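Cobalamin biosynthesis precorrin-6Y methylase (CbiE) (Archaeoglobus fulgidus, PDB 2BB3) binds S-adenosyl-L-homocysteine and probably acts as a methyltransferase of the tetrapyrrole methylase family in adenosylcobalamin biosynthesis. Local coordinates at residues V27-Q35 against R54-V62. Residues are numbered along the deposited sequence; the frame is centred on the assembly and turned at random.
Sequences VGSGTCRGQ and RRALELAGV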
loop_
_atom_site.group_PDB
_atom_site.type_symbol
_atom_site.label_atom_id
_atom_site.label_comp_id
_atom_site.label_asym_id
_atom_site.label_seq_id
_atom_site.Cartn_x
_atom_site.Cartn_y
_atom_site.Cartn_z
ATOM N N VAL A 27 -6.987 -4.405 12.086
ATOM C CA VAL A 27 -7.417 -3.478 11.052
ATOM C C VAL A 27 -6.603 -2.198 11.015
ATOM O O VAL A 27 -6.181 -1.686 12.045
ATOM C CB VAL A 27 -8.900 -3.078 11.261
ATOM C CG1 VAL A 27 -9.728 -4.321 11.591
ATOM C CG2 VAL A 27 -9.006 -2.084 12.383
ATOM N N GLY A 28 -6.383 -1.679 9.815
ATOM C CA GLY A 28 -5.640 -0.446 9.685
ATOM C C GLY A 28 -6.543 0.748 9.920
ATOM O O GLY A 28 -7.728 0.733 9.559
ATOM N N SER A 29 -5.990 1.794 10.519
ATOM C CA SER A 29 -6.766 2.997 10.774
ATOM C C SER A 29 -6.552 3.988 9.645
ATOM O O SER A 29 -7.288 4.968 9.506
ATOM C CB SER A 29 -6.309 3.645 12.074
ATOM O OG SER A 29 -4.965 4.081 11.962
ATOM N N GLY A 30 -5.542 3.731 8.826
ATOM C CA GLY A 30 -5.249 4.665 7.756
ATOM C C GLY A 30 -4.208 5.666 8.219
ATOM O O GLY A 30 -3.656 5.535 9.316
ATOM N N THR A 31 -3.952 6.684 7.409
ATOM C CA THR A 31 -2.929 7.667 7.748
ATOM C C THR A 31 -3.516 9.049 7.959
ATOM O O THR A 31 -3.154 9.747 8.903
ATOM C CB THR A 31 -1.874 7.747 6.629
ATOM O OG1 THR A 31 -1.310 6.443 6.421
ATOM C CG2 THR A 31 -0.765 8.726 7.002
ATOM N N CYS A 32 -4.435 9.417 7.071
ATOM C CA CYS A 32 -5.124 10.705 7.103
ATOM C C CYS A 32 -6.570 10.476 7.508
ATOM O O CYS A 32 -7.044 9.341 7.508
ATOM C CB CYS A 32 -5.089 11.321 5.713
ATOM S SG CYS A 32 -3.438 11.152 4.988
ATOM N N ARG A 33 -7.268 11.550 7.850
ATOM C CA ARG A 33 -8.664 11.446 8.234
ATOM C C ARG A 33 -9.475 11.064 7.001
ATOM O O ARG A 33 -9.217 11.562 5.904
ATOM C CB ARG A 33 -9.158 12.784 8.799
ATOM C CG ARG A 33 -8.542 13.162 10.152
ATOM C CD ARG A 33 -9.009 12.211 11.251
ATOM N NE ARG A 33 -7.995 12.013 12.290
ATOM C CZ ARG A 33 -7.929 12.684 13.438
ATOM N NH1 ARG A 33 -8.825 13.622 13.728
ATOM N NH2 ARG A 33 -6.958 12.414 14.302
ATOM N N GLY A 34 -10.442 10.166 7.182
ATOM C CA GLY A 34 -11.276 9.739 6.072
ATOM C C GLY A 34 -10.602 8.754 5.129
ATOM O O GLY A 34 -10.800 8.804 3.906
ATOM N N GLN A 35 -9.791 7.862 5.693
ATOM C CA GLN A 35 -9.105 6.857 4.893
ATOM C C GLN A 35 -9.451 5.464 5.354
ATOM O O GLN A 35 -8.877 4.488 4.888
ATOM C CB GLN A 35 -7.599 7.066 4.921
ATOM C CG GLN A 35 -7.158 8.211 4.035
ATOM C CD GLN A 35 -5.668 8.249 3.836
ATOM O OE1 GLN A 35 -4.909 7.963 4.756
ATOM N NE2 GLN A 35 -5.236 8.621 2.638
ATOM N N ARG A 54 -2.888 5.010 21.059
ATOM C CA ARG A 54 -3.820 6.141 21.001
ATOM C C ARG A 54 -3.923 6.717 19.590
ATOM O O ARG A 54 -5.036 6.991 19.132
ATOM C CB ARG A 54 -3.473 7.258 22.006
ATOM C CG ARG A 54 -4.695 8.163 22.344
ATOM C CD ARG A 54 -4.394 9.337 23.300
ATOM N NE ARG A 54 -5.543 9.660 24.159
ATOM C CZ ARG A 54 -6.647 10.297 23.766
ATOM N NH1 ARG A 54 -6.785 10.709 22.513
ATOM N NH2 ARG A 54 -7.633 10.500 24.630
ATOM N N ARG A 55 -2.804 6.897 18.882
ATOM C CA ARG A 55 -2.927 7.416 17.520
ATOM C C ARG A 55 -3.839 6.552 16.656
ATOM O O ARG A 55 -4.707 7.067 15.954
ATOM C CB ARG A 55 -1.554 7.508 16.848
ATOM C CG ARG A 55 -0.805 8.816 17.091
ATOM C CD ARG A 55 0.422 8.934 16.170
ATOM N NE ARG A 55 0.062 8.818 14.755
ATOM C CZ ARG A 55 -0.698 9.692 14.098
ATOM N NH1 ARG A 55 -1.188 10.762 14.717
ATOM N NH2 ARG A 55 -0.974 9.496 12.815
ATOM N N ALA A 56 -3.640 5.239 16.708
ATOM C CA ALA A 56 -4.465 4.350 15.907
ATOM C C ALA A 56 -5.940 4.486 16.304
ATOM O O ALA A 56 -6.805 4.529 15.439
ATOM C CB ALA A 56 -3.997 2.896 16.049
ATOM N N LEU A 57 -6.224 4.563 17.603
ATOM C CA LEU A 57 -7.606 4.712 18.055
ATOM C C LEU A 57 -8.174 6.067 17.668
ATOM O O LEU A 57 -9.314 6.161 17.211
ATOM C CB LEU A 57 -7.701 4.512 19.573
ATOM C CG LEU A 57 -7.211 3.135 20.019
ATOM C CD1 LEU A 57 -7.240 3.018 21.546
ATOM C CD2 LEU A 57 -8.079 2.057 19.369
ATOM N N GLU A 58 -7.377 7.111 17.854
ATOM C CA GLU A 58 -7.811 8.454 17.504
ATOM C C GLU A 58 -8.182 8.488 16.021
ATOM O O GLU A 58 -9.317 8.811 15.658
ATOM C CB GLU A 58 -6.704 9.478 17.817
ATOM C CG GLU A 58 -6.533 9.778 19.316
ATOM C CD GLU A 58 -5.383 10.743 19.645
ATOM O OE1 GLU A 58 -5.435 11.394 20.721
ATOM O OE2 GLU A 58 -4.420 10.843 18.850
ATOM N N LEU A 59 -7.225 8.108 15.180
ATOM C CA LEU A 59 -7.410 8.072 13.734
ATOM C C LEU A 59 -8.694 7.385 13.321
ATOM O O LEU A 59 -9.459 7.929 12.533
ATOM C CB LEU A 59 -6.216 7.381 13.074
ATOM C CG LEU A 59 -5.107 8.331 12.614
ATOM C CD1 LEU A 59 -3.827 7.563 12.242
ATOM C CD2 LEU A 59 -5.638 9.117 11.423
ATOM N N ALA A 60 -8.940 6.200 13.867
ATOM C CA ALA A 60 -10.149 5.444 13.547
ATOM C C ALA A 60 -11.404 6.005 14.234
ATOM O O ALA A 60 -12.496 5.467 14.076
ATOM C CB ALA A 60 -9.957 3.977 13.928
ATOM N N GLY A 61 -11.236 7.071 15.012
ATOM C CA GLY A 61 -12.368 7.686 15.692
ATOM C C GLY A 61 -13.033 6.885 16.803
ATOM O O GLY A 61 -14.254 6.956 16.982
ATOM N N VAL A 62 -12.243 6.134 17.564
ATOM C CA VAL A 62 -12.791 5.332 18.645
ATOM C C VAL A 62 -12.009 5.438 19.955
ATOM O O VAL A 62 -12.253 4.664 20.881
ATOM C CB VAL A 62 -12.855 3.849 18.242
ATOM C CG1 VAL A 62 -13.929 3.639 17.181
ATOM C CG2 VAL A 62 -11.504 3.403 17.720
#
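S29 and A60 bring the two backbones closest, with CA atoms 5.0 Å apart, where the loop leaving strand 23-28 passes the C-terminal turn of helix 54-59. This is the loop after the first strand of the parallel sheet in the tetrapyrrole methylase fold, and T31 within it touches the bound S-adenosyl-L-homocysteine. No hydrogen bond joins the two segments; L59 carries most of the packing. Its CB lies against S29, and its two methyls then divide along the loop: CD1 sits 3.6 Å from G30 O, while CD2 lies 3.6 Å from T31 O. Leucine suits this place because its fork at CG lets one side chain reach neighbouring loop residues at once. Cut back to an alanine, L59 would lose both methyls, which would probably open a gap beside the G30 and T31 carbonyls and leave the R33 chain freer to shift. S29 is small enough to let the helix end approach: its CB is 3.5 Å from A56 O, which already accepts the helical bond from A60 N. With chi1 at 64°, its OG sits between backbone N and carbonyl carbon, facing CB and CD1 of L59, and makes a weak hydrogen bond to S95 O on strand 91-95. A60, with only a methyl, meets S29 CB to CB (4.1 Å), and G61, at positive phi, closes the helix in a Schellman motif. At G30's backbone angles a CB would be driven against S29 O and crowd Q35 CB, hence glycine. Within the loop, Q35 OE1 accepts from both T31 N and C32 N, the former in the carbonyl plane and the latter from above it; T31 OG1 bonds to I123 O, and C32 is in a disulfide with C188. R33, a solvent-exposed side chain bent at chi2 and chi3, reaches across L59, whose CD2 meets the guanidinium edge 3.8 Å from NE.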